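Local coordinates for protein transaminase (Bacillus megaterium, PDB 5G0A) that probably transfers amino groups between amines or amino acids and carbonyl acceptors, using pyridoxal-5'-phosphate as cofactor and favouring S-configured amines, at residues B[69-74]-B[341-346]; B[80-85]-B[90-95]; B[100-105]-B[309-314]; B[129-134]-B[291-296]. All coordinates share one frame; numbering follows the deposited sequence.

Contact 1 (B[69-74]-B[341-346]); sequences QKVNAA and VCANLE. Unlike the reference sequence in segment 69-74: Gln-69 (reference Pro).
Val-71 and Ala-74 of helix 69-78 face Ala-343 and Asn-344 of helix 335-350. The short helix axes come within 8.7 Å and run nearly antiparallel, at 155°. No hydrogen bond crosses the contact.

Val-71 can be followed outward. Val-71 CB is still 4.5 Å from Ala-343 CB. The chain then forks. CG1 lies anti to the backbone N (chi1 172°), which leaves CG2 beside that N and directed at the other helix. CG2 does the touching. It rests on backbone rather than on a side-chain tip: Asn-344 N and Asn-344 CA are each 3.8 Å from Val-71 CG2. The carbonyl carbon Ala-343 C is next, 3.9 Å from Val-71 CG2. CG1 turns aside from this seam.

One turn later, Ala-74 meets Ala-343 methyl to methyl. The two CB atoms are 3.4 Å apart, tighter than usual for carbons. Ala-343 CB also reaches back to Val-71 CA, at 4.0 Å. Small residues on both sides allow this close approach.

Asn-344 offers its backbone and CB to Val-71, while its amide works elsewhere. OD1 accepts from Ser-302 OG, and ND2 donates to Gly-299 O. Both partners closely follow Lys-298 of the cofactor pocket. On the other helix, Asn-72 ND2 bonds to Leu-79 O and Tyr-82 O of the second subunit.

The arrangement is an antiparallel helix pair with alanines at its tight point, here in a class-III aminotransferase, where it backs the loop after the pocket lysine.

Contact 2 (B[80-85]-B[90-95]); sequences DRYGFV and ATDYKA. Unlike the reference sequence in segment 90-95: Ala-90 (reference Ser).
Arg-81, Tyr-82 and Val-85 lie on an irregular loop, with a cis peptide between Tyr-82 and Gly-83, and face Thr-91, Asp-92 and Tyr-93 at the start of helix 92-105. Arg-81 grips Asp-92 end-on in a salt bridge. Arg-81 NH2 donates to Asp-92 OD1 (2.8 Å) and Arg-81 NH1 to Asp-92 OD2 (3.1 Å). The guanidinium and carboxylate planes are 43° apart, and Asp-92 OD1 is met from above the carboxylate plane. Tyr-82 CE2 covers one face of the guanidinium, off centre. At the edge of the Tyr-82 ring sits Tyr-93 CE2, 3.8 Å from Tyr-82 CE2. Thr-91 CG2 fits between Tyr-82 OH (3.4 Å) and Val-85 CG2 (3.6 Å). Thr-91 is the N-cap residue: its OG1, held between backbone N and carbonyl carbon (chi1 70°), accepts from Lys-94 N.

Two groups reach the second subunit: Arg-81 NE donates to its Glu-37 O, and Tyr-82 OH bonds to its Ile-36 O. A leucine in place of Arg-81 would probably leave the Asp-92 carboxylate without its charged mate and Glu-37 O of the second subunit without this donor. The chemistry implies a helix start fixed by cap and salt bridge, with Arg-81 also joining the subunits.

Contact 3 (B[100-105]-B[309-314]); sequences IIIEDI and AVLVSK
No flat side chain takes part where Leu-311 meets Ile-101 and Ile-102, so there are no ring faces or edges to assign between the segments. Among the flat groups round it, Trp-111 touches Leu-311, and Tyr-20 of the second subunit touches Ile-102.

Helix 92-105 here packs on the mixed seven-stranded sheet of the large domain in fold type I PLP enzymes. Strand 308-313 is the antiparallel member of that sheet, between strands 112-118 and 293-296. Leu-311 projects from it toward the helix.

Leu-311 CG is anti to the backbone N (chi1 169°), which carries the fork out to the helix. Its two branches have different partners. CD1 goes to Ile-102, 3.8 Å from Ile-102 CG1 and 3.9 Å from Ile-102 CD1. CD2 goes to Ile-101, where it lies 4.2 Å from Ile-101 CG2. The leucine thus straddles two successive helix residues. Ile-102 presents the side of its longer arm, and the two chains pass at a slant. All three residues are buried, and the contact is wholly apolar.

Val-115 of strand 112-118 touches both Leu-311 and Ile-102, so the seam continues onto the next strand. The helix widens into a pi-type turn as it ends. There Ile-100 O accepts twice, from Asp-104 N at 3.0 Å and from Ile-105 N at 2.9 Å.

Contact 4 (B[129-134]-B[291-296]); sequences LNIARL and PDIITM
Ile-293 meets Ala-132 and Ile-131 by apolar contact alone. The touching atom on the strand is Ile-293 CD1. It lies 4.0 Å from Ala-132 CB and 4.5 Å from Ile-131 CG2. Ile-293 CG1 is anti to the carbonyl carbon (chi1 -62°), and the chain then runs on extended (chi2 170°). This places the end methyl of the strand residue against the helix, closer to the methyl of Ala-132 than to the CG2 methyl of Ile-131. The touch is light, with no carbon pair between the segments closer than that of Ala-132 CB and Ile-293 CD1. Ala-128, one turn earlier on the same helix, also touches Ile-293.

Helix 121-136 packs on the mixed sheet of the fold type I large domain, and strand 293-296 is a parallel neighbour of strand 265-269. The start of this helix supplies Gly-121 and Ser-122 to the PLP pocket. Ile-293 is buried, its side chain about 12 Å from the cofactor.

No hydrogen bond crosses between the segments. In the helix, Arg-133 N donates to Leu-129 O at 3.0 Å, and Leu-134 N to Asn-130 O at 2.9 Å. On the strand side, Asp-292 OD2 takes a salt bridge from Arg-256 and a bond from Trp-266 N. Thr-295 OG1 makes a weak hydrogen bond to Asp-269 OD1, a carboxylate of the PLP pocket.

Contacts 1, 3 and 4 are buried and apolar. Contact 2 is partly buried, carries the salt bridge and has most of its residues within reach of the second subunit, which the others touch at fewer points. Contacts 2 and 3 use opposite ends of helix 92-105. Contact 1 joins them from the side: Leu-345 packs on Ile-100 and Ile-101, and Cys-342 SG lies 3.2 Å from Tyr-93 O. Contacts 3 and 4 share one sheet through neighbouring strands 308-313 and 293-296, with Ala-309 O and Met-296 N 2.8 Å apart in a probable hydrogen bond. Contact 1 pairs helix with helix; contacts 3 and 4 set helices on the sheet. Contacts 1 and 4 do not touch.

Contact 1 (B[69-74]-B[341-346])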
loop_
_atom_site.group_PDB
_atom_site.type_symbol
_atom_site.label_atom_id
_atom_site.label_comp_id
_atom_site.label_asym_id
_atom_site.label_seq_id
_atom_site.Cartn_x
_atom_site.Cartn_y
_atom_site.Cartn_z
ATOM N N GLN B 69 46.150 1.266 -12.963
ATOM C CA GLN B 69 47.165 0.397 -12.380
ATOM C C GLN B 69 47.344 0.571 -10.888
ATOM O O GLN B 69 47.559 -0.418 -10.181
ATOM C CB GLN B 69 48.497 0.579 -13.121
ATOM C CG GLN B 69 48.354 0.175 -14.580
ATOM C CD GLN B 69 47.808 -1.236 -14.735
ATOM O OE1 GLN B 69 46.709 -1.442 -15.264
ATOM N NE2 GLN B 69 48.557 -2.219 -14.227
ATOM N N LYS B 70 47.247 1.807 -10.396
ATOM C CA LYS B 70 47.420 2.039 -8.976
ATOM C C LYS B 70 46.266 1.424 -8.151
ATOM O O LYS B 70 46.492 0.858 -7.072
ATOM C CB LYS B 70 47.562 3.538 -8.682
ATOM C CG LYS B 70 48.816 4.184 -9.253
ATOM C CD LYS B 70 48.865 5.659 -8.879
ATOM C CE LYS B 70 50.208 6.294 -9.214
ATOM N NZ LYS B 70 50.015 7.762 -9.406
ATOM N N VAL B 71 45.039 1.581 -8.649
ATOM C CA VAL B 71 43.884 0.972 -7.980
ATOM C C VAL B 71 43.984 -0.538 -7.995
ATOM O O VAL B 71 43.830 -1.187 -6.969
ATOM C CB VAL B 71 42.541 1.433 -8.584
ATOM C CG1 VAL B 71 41.380 0.628 -8.003
ATOM C CG2 VAL B 71 42.346 2.912 -8.275
ATOM N N ASN B 72 44.288 -1.094 -9.154
ATOM C CA ASN B 72 44.371 -2.542 -9.241
ATOM C C ASN B 72 45.500 -3.129 -8.386
ATOM O O ASN B 72 45.318 -4.176 -7.754
ATOM C CB ASN B 72 44.400 -2.985 -10.708
ATOM C CG ASN B 72 43.029 -2.885 -11.367
ATOM O OD1 ASN B 72 42.113 -2.240 -10.830
ATOM N ND2 ASN B 72 42.865 -3.548 -12.507
ATOM N N ALA B 73 46.649 -2.442 -8.341
ATOM C CA ALA B 73 47.723 -2.844 -7.413
ATOM C C ALA B 73 47.248 -2.807 -5.958
ATOM O O ALA B 73 47.568 -3.711 -5.165
ATOM C CB ALA B 73 48.970 -1.988 -7.598
ATOM N N ALA B 74 46.477 -1.771 -5.610
ATOM C CA ALA B 74 45.952 -1.650 -4.260
ATOM C C ALA B 74 44.999 -2.813 -3.930
ATOM O O ALA B 74 45.019 -3.326 -2.835
ATOM C CB ALA B 74 45.251 -0.315 -4.070
ATOM N N VAL B 341 37.896 1.483 -2.930
ATOM C CA VAL B 341 37.428 2.851 -2.693
ATOM C C VAL B 341 38.578 3.757 -2.235
ATOM O O VAL B 341 38.766 4.859 -2.765
ATOM C CB VAL B 341 36.265 2.887 -1.667
ATOM C CG1 VAL B 341 35.897 4.328 -1.319
ATOM C CG2 VAL B 341 35.056 2.190 -2.268
ATOM N N CYS B 342 39.322 3.292 -1.238
ATOM C CA CYS B 342 40.451 4.066 -0.706
ATOM C C CYS B 342 41.428 4.437 -1.798
ATOM O O CYS B 342 41.799 5.604 -1.924
ATOM C CB CYS B 342 41.202 3.306 0.392
ATOM S SG CYS B 342 40.384 3.182 1.977
ATOM N N ALA B 343 41.816 3.461 -2.609
ATOM C CA ALA B 343 42.794 3.721 -3.668
ATOM C C ALA B 343 42.218 4.627 -4.754
ATOM O O ALA B 343 42.890 5.525 -5.240
ATOM C CB ALA B 343 43.308 2.421 -4.260
ATOM N N ASN B 344 40.957 4.409 -5.128
ATOM C CA ASN B 344 40.321 5.260 -6.128
ATOM C C ASN B 344 40.325 6.732 -5.686
ATOM O O ASN B 344 40.712 7.627 -6.444
ATOM C CB ASN B 344 38.879 4.777 -6.343
ATOM C CG ASN B 344 38.097 5.673 -7.256
ATOM O OD1 ASN B 344 38.406 5.803 -8.431
ATOM N ND2 ASN B 344 37.022 6.248 -6.727
ATOM N N LEU B 345 39.918 6.967 -4.438
ATOM C CA LEU B 345 39.837 8.326 -3.901
ATOM C C LEU B 345 41.239 8.938 -3.738
ATOM O O LEU B 345 41.431 10.143 -3.955
ATOM C CB LEU B 345 39.085 8.330 -2.564
ATOM C CG LEU B 345 37.606 7.904 -2.696
ATOM C CD1 LEU B 345 36.866 7.983 -1.364
ATOM C CD2 LEU B 345 36.912 8.737 -3.768
ATOM N N GLU B 346 42.200 8.104 -3.355
ATOM C CA GLU B 346 43.583 8.599 -3.150
ATOM C C GLU B 346 44.178 9.039 -4.470
ATOM O O GLU B 346 44.819 10.088 -4.537
ATOM C CB GLU B 346 44.447 7.539 -2.469
ATOM C CG GLU B 346 44.175 7.484 -0.970
ATOM C CD GLU B 346 44.680 6.218 -0.327
ATOM O OE1 GLU B 346 45.128 5.311 -1.054
ATOM O OE2 GLU B 346 44.612 6.131 0.910
#

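Contact 2 (B[80-85]-B[90-95])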
loop_
_atom_site.group_PDB
_atom_site.type_symbol
_atom_site.label_atom_id
_atom_site.label_comp_id
_atom_site.label_asym_id
_atom_site.label_seq_id
_atom_site.Cartn_x
_atom_site.Cartn_y
_atom_site.Cartn_z
ATOM N N ASP B 80 46.359 -9.828 -0.064
ATOM C CA ASP B 80 47.363 -10.477 0.802
ATOM C C ASP B 80 46.814 -10.695 2.202
ATOM O O ASP B 80 47.301 -11.562 2.951
ATOM C CB ASP B 80 48.622 -9.606 0.933
ATOM C CG ASP B 80 49.466 -9.579 -0.331
ATOM O OD1 ASP B 80 49.300 -10.459 -1.203
ATOM O OD2 ASP B 80 50.312 -8.662 -0.430
ATOM N N ARG B 81 45.798 -9.905 2.570
ATOM C CA ARG B 81 45.280 -9.937 3.938
ATOM C C ARG B 81 43.867 -10.516 4.059
ATOM O O ARG B 81 43.545 -11.196 5.040
ATOM C CB ARG B 81 45.304 -8.525 4.545
ATOM C CG ARG B 81 46.712 -8.034 4.906
ATOM C CD ARG B 81 46.714 -6.524 5.102
ATOM N NE ARG B 81 45.785 -6.167 6.162
ATOM C CZ ARG B 81 45.195 -4.984 6.306
ATOM N NH1 ARG B 81 45.436 -3.979 5.466
ATOM N NH2 ARG B 81 44.355 -4.819 7.311
ATOM N N TYR B 82 43.031 -10.223 3.058
ATOM C CA TYR B 82 41.631 -10.607 3.071
ATOM C C TYR B 82 41.284 -11.436 1.820
ATOM O O TYR B 82 41.942 -11.276 0.795
ATOM C CB TYR B 82 40.792 -9.318 3.084
ATOM C CG TYR B 82 41.023 -8.433 4.295
ATOM C CD1 TYR B 82 40.554 -8.816 5.565
ATOM C CD2 TYR B 82 41.666 -7.197 4.165
ATOM C CE1 TYR B 82 40.740 -8.000 6.678
ATOM C CE2 TYR B 82 41.854 -6.370 5.265
ATOM C CZ TYR B 82 41.398 -6.775 6.518
ATOM O OH TYR B 82 41.578 -5.949 7.607
ATOM N N GLY B 83 40.258 -12.299 1.861
ATOM C CA GLY B 83 39.399 -12.526 3.021
ATOM C C GLY B 83 38.127 -11.690 3.023
ATOM O O GLY B 83 37.885 -10.856 2.135
ATOM N N PHE B 84 37.325 -11.918 4.054
ATOM C CA PHE B 84 36.079 -11.183 4.216
ATOM C C PHE B 84 35.732 -11.062 5.693
ATOM O O PHE B 84 35.777 -12.052 6.425
ATOM C CB PHE B 84 34.945 -11.928 3.501
ATOM C CG PHE B 84 33.582 -11.375 3.853
ATOM C CD1 PHE B 84 33.207 -10.121 3.364
ATOM C CD2 PHE B 84 32.730 -12.058 4.723
ATOM C CE1 PHE B 84 31.989 -9.554 3.726
ATOM C CE2 PHE B 84 31.489 -11.489 5.090
ATOM C CZ PHE B 84 31.131 -10.240 4.578
ATOM N N VAL B 85 35.368 -9.856 6.123
ATOM C CA VAL B 85 34.682 -9.694 7.416
ATOM C C VAL B 85 33.462 -8.812 7.196
ATOM O O VAL B 85 33.481 -7.939 6.310
ATOM C CB VAL B 85 35.574 -9.098 8.544
ATOM C CG1 VAL B 85 36.700 -10.071 8.914
ATOM C CG2 VAL B 85 36.096 -7.710 8.186
ATOM N N ALA B 90 35.935 -4.298 12.445
ATOM C CA ALA B 90 36.584 -3.118 11.883
ATOM C C ALA B 90 37.821 -3.476 11.058
ATOM O O ALA B 90 38.568 -4.385 11.415
ATOM C CB ALA B 90 36.963 -2.131 12.995
ATOM N N THR B 91 38.005 -2.749 9.960
ATOM C CA THR B 91 39.222 -2.825 9.155
ATOM C C THR B 91 39.781 -1.441 8.911
ATOM O O THR B 91 39.081 -0.430 9.040
ATOM C CB THR B 91 38.995 -3.525 7.792
ATOM O OG1 THR B 91 38.196 -2.692 6.927
ATOM C CG2 THR B 91 38.346 -4.909 7.973
ATOM N N ASP B 92 41.066 -1.396 8.562
ATOM C CA ASP B 92 41.692 -0.135 8.204
ATOM C C ASP B 92 41.049 0.453 6.949
ATOM O O ASP B 92 40.803 1.649 6.878
ATOM C CB ASP B 92 43.203 -0.313 7.998
ATOM C CG ASP B 92 43.545 -1.389 6.970
ATOM O OD1 ASP B 92 42.891 -2.450 6.947
ATOM O OD2 ASP B 92 44.489 -1.164 6.185
ATOM N N TYR B 93 40.744 -0.397 5.973
ATOM C CA TYR B 93 40.248 0.094 4.690
ATOM C C TYR B 93 38.877 0.765 4.827
ATOM O O TYR B 93 38.625 1.829 4.232
ATOM C CB TYR B 93 40.142 -1.041 3.678
ATOM C CG TYR B 93 41.461 -1.647 3.254
ATOM C CD1 TYR B 93 42.491 -0.854 2.741
ATOM C CD2 TYR B 93 41.656 -3.018 3.337
ATOM C CE1 TYR B 93 43.705 -1.423 2.342
ATOM C CE2 TYR B 93 42.860 -3.601 2.940
ATOM C CZ TYR B 93 43.876 -2.799 2.439
ATOM O OH TYR B 93 45.070 -3.400 2.021
ATOM N N LYS B 94 37.995 0.151 5.603
ATOM C CA LYS B 94 36.634 0.716 5.751
ATOM C C LYS B 94 36.680 2.062 6.510
ATOM O O LYS B 94 36.052 3.049 6.098
ATOM C CB LYS B 94 35.709 -0.291 6.439
ATOM C CG LYS B 94 34.237 0.147 6.485
ATOM C CD LYS B 94 33.354 -0.878 7.177
ATOM C CE LYS B 94 33.674 -1.024 8.678
ATOM N NZ LYS B 94 32.794 -2.059 9.298
ATOM N N ALA B 95 37.449 2.105 7.596
ATOM C CA ALA B 95 37.508 3.330 8.419
ATOM C C ALA B 95 38.190 4.454 7.633
ATOM O O ALA B 95 37.767 5.614 7.688
ATOM C CB ALA B 95 38.235 3.050 9.734
#

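Contact 3 (B[100-105]-B[309-314])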
loop_
_atom_site.group_PDB
_atom_site.type_symbol
_atom_site.label_atom_id
_atom_site.label_comp_id
_atom_site.label_asym_id
_atom_site.label_seq_id
_atom_site.Cartn_x
_atom_site.Cartn_y
_atom_site.Cartn_z
ATOM N N ILE B 100 38.454 9.589 4.526
ATOM C CA ILE B 100 38.768 10.303 3.299
ATOM C C ILE B 100 37.596 11.141 2.846
ATOM O O ILE B 100 37.754 12.318 2.519
ATOM C CB ILE B 100 39.203 9.357 2.175
ATOM C CG1 ILE B 100 40.531 8.689 2.583
ATOM C CG2 ILE B 100 39.361 10.119 0.859
ATOM C CD1 ILE B 100 40.919 7.542 1.671
ATOM N N ILE B 101 36.405 10.544 2.828
ATOM C CA ILE B 101 35.239 11.280 2.348
ATOM C C ILE B 101 34.933 12.465 3.263
ATOM O O ILE B 101 34.736 13.579 2.773
ATOM C CB ILE B 101 33.997 10.368 2.205
ATOM C CG1 ILE B 101 34.212 9.389 1.044
ATOM C CG2 ILE B 101 32.727 11.212 1.956
ATOM C CD1 ILE B 101 33.207 8.250 1.047
ATOM N N ILE B 102 34.970 12.249 4.574
ATOM C CA ILE B 102 34.519 13.278 5.521
ATOM C C ILE B 102 35.579 14.362 5.783
ATOM O O ILE B 102 35.247 15.558 5.821
ATOM C CB ILE B 102 33.974 12.630 6.832
ATOM C CG1 ILE B 102 32.650 11.884 6.504
ATOM C CG2 ILE B 102 33.766 13.669 7.947
ATOM C CD1 ILE B 102 32.229 10.853 7.552
ATOM N N GLU B 103 36.838 13.950 5.903
ATOM C CA GLU B 103 37.907 14.858 6.335
ATOM C C GLU B 103 38.874 15.309 5.248
ATOM O O GLU B 103 39.562 16.329 5.443
ATOM C CB GLU B 103 38.700 14.251 7.494
ATOM C CG GLU B 103 37.876 13.971 8.737
ATOM C CD GLU B 103 37.175 15.200 9.297
ATOM O OE1 GLU B 103 37.177 16.259 8.642
ATOM O OE2 GLU B 103 36.601 15.101 10.400
ATOM N N ASP B 104 38.968 14.553 4.145
ATOM C CA ASP B 104 39.882 14.910 3.034
ATOM C C ASP B 104 39.201 15.443 1.768
ATOM O O ASP B 104 39.786 16.194 0.987
ATOM C CB ASP B 104 40.822 13.738 2.697
ATOM C CG ASP B 104 41.570 13.226 3.916
ATOM O OD1 ASP B 104 41.777 14.008 4.885
ATOM O OD2 ASP B 104 41.958 12.041 3.908
ATOM N N ILE B 105 37.949 15.048 1.561
ATOM C CA ILE B 105 37.164 15.539 0.452
ATOM C C ILE B 105 36.188 16.651 0.885
ATOM O O ILE B 105 36.130 17.724 0.258
ATOM C CB ILE B 105 36.420 14.351 -0.216
ATOM C CG1 ILE B 105 37.471 13.399 -0.838
ATOM C CG2 ILE B 105 35.396 14.860 -1.227
ATOM C CD1 ILE B 105 36.929 12.193 -1.597
ATOM N N ALA B 309 27.480 3.969 -0.914
ATOM C CA ALA B 309 27.551 4.512 0.431
ATOM C C ALA B 309 26.473 5.538 0.638
ATOM O O ALA B 309 26.057 6.213 -0.311
ATOM C CB ALA B 309 28.900 5.190 0.676
ATOM N N VAL B 310 26.131 5.723 1.907
ATOM C CA VAL B 310 25.300 6.864 2.282
ATOM C C VAL B 310 26.056 7.688 3.314
ATOM O O VAL B 310 26.714 7.137 4.197
ATOM C CB VAL B 310 23.892 6.386 2.776
ATOM C CG1 VAL B 310 24.023 5.471 3.990
ATOM C CG2 VAL B 310 23.023 7.598 3.116
ATOM N N LEU B 311 25.983 9.012 3.185
ATOM C CA LEU B 311 26.608 9.923 4.141
ATOM C C LEU B 311 25.482 10.787 4.714
ATOM O O LEU B 311 24.725 11.390 3.960
ATOM C CB LEU B 311 27.632 10.813 3.445
ATOM C CG LEU B 311 28.198 11.999 4.268
ATOM C CD1 LEU B 311 28.966 11.491 5.485
ATOM C CD2 LEU B 311 29.070 12.867 3.348
ATOM N N VAL B 312 25.373 10.776 6.032
ATOM C CA VAL B 312 24.315 11.516 6.715
ATOM C C VAL B 312 24.938 12.635 7.546
ATOM O O VAL B 312 26.110 12.547 7.946
ATOM C CB VAL B 312 23.465 10.619 7.656
ATOM C CG1 VAL B 312 22.891 9.405 6.904
ATOM C CG2 VAL B 312 24.257 10.158 8.891
ATOM N N SER B 313 24.138 13.666 7.799
ATOM C CA SER B 313 24.571 14.848 8.591
ATOM C C SER B 313 24.958 14.503 10.025
ATOM O O SER B 313 24.592 13.454 10.552
ATOM C CB SER B 313 23.456 15.907 8.593
ATOM O OG SER B 313 22.341 15.428 9.332
ATOM N N LYS B 314 25.670 15.415 10.682
ATOM C CA LYS B 314 26.012 15.237 12.078
ATOM C C LYS B 314 24.766 15.035 12.943
ATOM O O LYS B 314 24.774 14.220 13.858
ATOM C CB LYS B 314 26.797 16.458 12.574
ATOM C CG LYS B 314 28.159 16.570 11.920
ATOM C CD LYS B 314 28.986 17.693 12.539
ATOM C CE LYS B 314 30.440 17.572 12.120
ATOM N NZ LYS B 314 30.678 17.987 10.721
#

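Contact 4 (B[129-134]-B[291-296])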
loop_
_atom_site.group_PDB
_atom_site.type_symbol
_atom_site.label_atom_id
_atom_site.label_comp_id
_atom_site.label_asym_id
_atom_site.label_seq_id
_atom_site.Cartn_x
_atom_site.Cartn_y
_atom_site.Cartn_z
ATOM N N LEU B 129 16.733 6.196 2.332
ATOM C CA LEU B 129 15.285 6.291 2.570
ATOM C C LEU B 129 14.950 5.783 3.975
ATOM O O LEU B 129 14.188 6.429 4.694
ATOM C CB LEU B 129 14.518 5.479 1.520
ATOM C CG LEU B 129 14.655 6.027 0.093
ATOM C CD1 LEU B 129 14.042 5.013 -0.876
ATOM C CD2 LEU B 129 14.065 7.428 -0.106
ATOM N N ASN B 130 15.522 4.639 4.354
ATOM C CA ASN B 130 15.311 4.085 5.684
ATOM C C ASN B 130 15.709 5.080 6.782
ATOM O O ASN B 130 14.971 5.278 7.771
ATOM C CB ASN B 130 16.094 2.772 5.851
ATOM C CG ASN B 130 15.550 1.649 4.977
ATOM O OD1 ASN B 130 14.465 1.777 4.397
ATOM N ND2 ASN B 130 16.295 0.540 4.874
ATOM N N ILE B 131 16.888 5.694 6.622
ATOM C CA ILE B 131 17.396 6.601 7.642
ATOM C C ILE B 131 16.545 7.869 7.723
ATOM O O ILE B 131 16.216 8.310 8.839
ATOM C CB ILE B 131 18.882 6.976 7.391
ATOM C CG1 ILE B 131 19.780 5.761 7.624
ATOM C CG2 ILE B 131 19.322 8.129 8.304
ATOM C CD1 ILE B 131 21.159 5.903 6.975
ATOM N N ALA B 132 16.196 8.448 6.567
ATOM C CA ALA B 132 15.385 9.680 6.550
ATOM C C ALA B 132 14.058 9.423 7.275
ATOM O O ALA B 132 13.614 10.225 8.087
ATOM C CB ALA B 132 15.123 10.179 5.123
ATOM N N ARG B 133 13.438 8.287 6.975
ATOM C CA ARG B 133 12.151 7.936 7.611
ATOM C C ARG B 133 12.280 7.677 9.091
ATOM O O ARG B 133 11.431 8.132 9.874
ATOM C CB ARG B 133 11.486 6.749 6.874
ATOM C CG ARG B 133 11.064 7.163 5.471
ATOM C CD ARG B 133 10.705 5.942 4.608
ATOM N NE ARG B 133 9.807 6.336 3.525
ATOM C CZ ARG B 133 9.826 5.841 2.298
ATOM N NH1 ARG B 133 10.721 4.910 1.948
ATOM N NH2 ARG B 133 8.927 6.284 1.414
ATOM N N LEU B 134 13.342 6.975 9.499
ATOM C CA LEU B 134 13.556 6.723 10.922
ATOM C C LEU B 134 13.866 8.026 11.679
ATOM O O LEU B 134 13.318 8.242 12.771
ATOM C CB LEU B 134 14.675 5.720 11.179
ATOM C CG LEU B 134 14.340 4.242 10.884
ATOM C CD1 LEU B 134 15.625 3.437 10.723
ATOM C CD2 LEU B 134 13.383 3.583 11.892
ATOM N N PRO B 291 23.315 19.384 1.680
ATOM C CA PRO B 291 22.166 18.512 1.924
ATOM C C PRO B 291 22.186 17.909 3.329
ATOM O O PRO B 291 23.124 18.149 4.108
ATOM C CB PRO B 291 22.364 17.399 0.872
ATOM C CG PRO B 291 23.876 17.270 0.809
ATOM C CD PRO B 291 24.403 18.682 0.954
ATOM N N ASP B 292 21.150 17.117 3.651
ATOM C CA ASP B 292 21.103 16.385 4.913
ATOM C C ASP B 292 21.685 14.980 4.765
ATOM O O ASP B 292 22.217 14.406 5.715
ATOM C CB ASP B 292 19.644 16.278 5.389
ATOM C CG ASP B 292 19.047 17.642 5.709
ATOM O OD1 ASP B 292 19.425 18.212 6.757
ATOM O OD2 ASP B 292 18.230 18.137 4.921
ATOM N N ILE B 293 21.531 14.436 3.565
ATOM C CA ILE B 293 21.993 13.071 3.249
ATOM C C ILE B 293 22.403 13.059 1.788
ATOM O O ILE B 293 21.730 13.684 0.946
ATOM C CB ILE B 293 20.840 12.015 3.410
ATOM C CG1 ILE B 293 20.326 11.960 4.846
ATOM C CG2 ILE B 293 21.295 10.632 2.953
ATOM C CD1 ILE B 293 19.042 11.141 5.024
ATOM N N ILE B 294 23.515 12.379 1.472
ATOM C CA ILE B 294 23.790 12.006 0.071
ATOM C C ILE B 294 23.970 10.501 -0.101
ATOM O O ILE B 294 24.352 9.797 0.837
ATOM C CB ILE B 294 24.997 12.737 -0.592
ATOM C CG1 ILE B 294 26.347 12.286 0.014
ATOM C CG2 ILE B 294 24.738 14.269 -0.609
ATOM C CD1 ILE B 294 27.550 12.910 -0.713
ATOM N N THR B 295 23.684 10.049 -1.316
ATOM C CA THR B 295 23.896 8.659 -1.713
ATOM C C THR B 295 24.983 8.606 -2.772
ATOM O O THR B 295 25.078 9.503 -3.616
ATOM C CB THR B 295 22.594 8.019 -2.235
ATOM O OG1 THR B 295 22.020 8.856 -3.239
ATOM C CG2 THR B 295 21.595 7.847 -1.097
ATOM N N MET B 296 25.779 7.539 -2.725
ATOM C CA MET B 296 26.980 7.397 -3.580
ATOM C C MET B 296 27.085 5.986 -4.124
ATOM O O MET B 296 26.602 5.034 -3.522
ATOM C CB MET B 296 28.253 7.714 -2.780
ATOM C CG MET B 296 28.344 9.167 -2.308
ATOM S SD MET B 296 29.574 9.386 -1.017
ATOM C CE MET B 296 28.640 8.844 0.415
#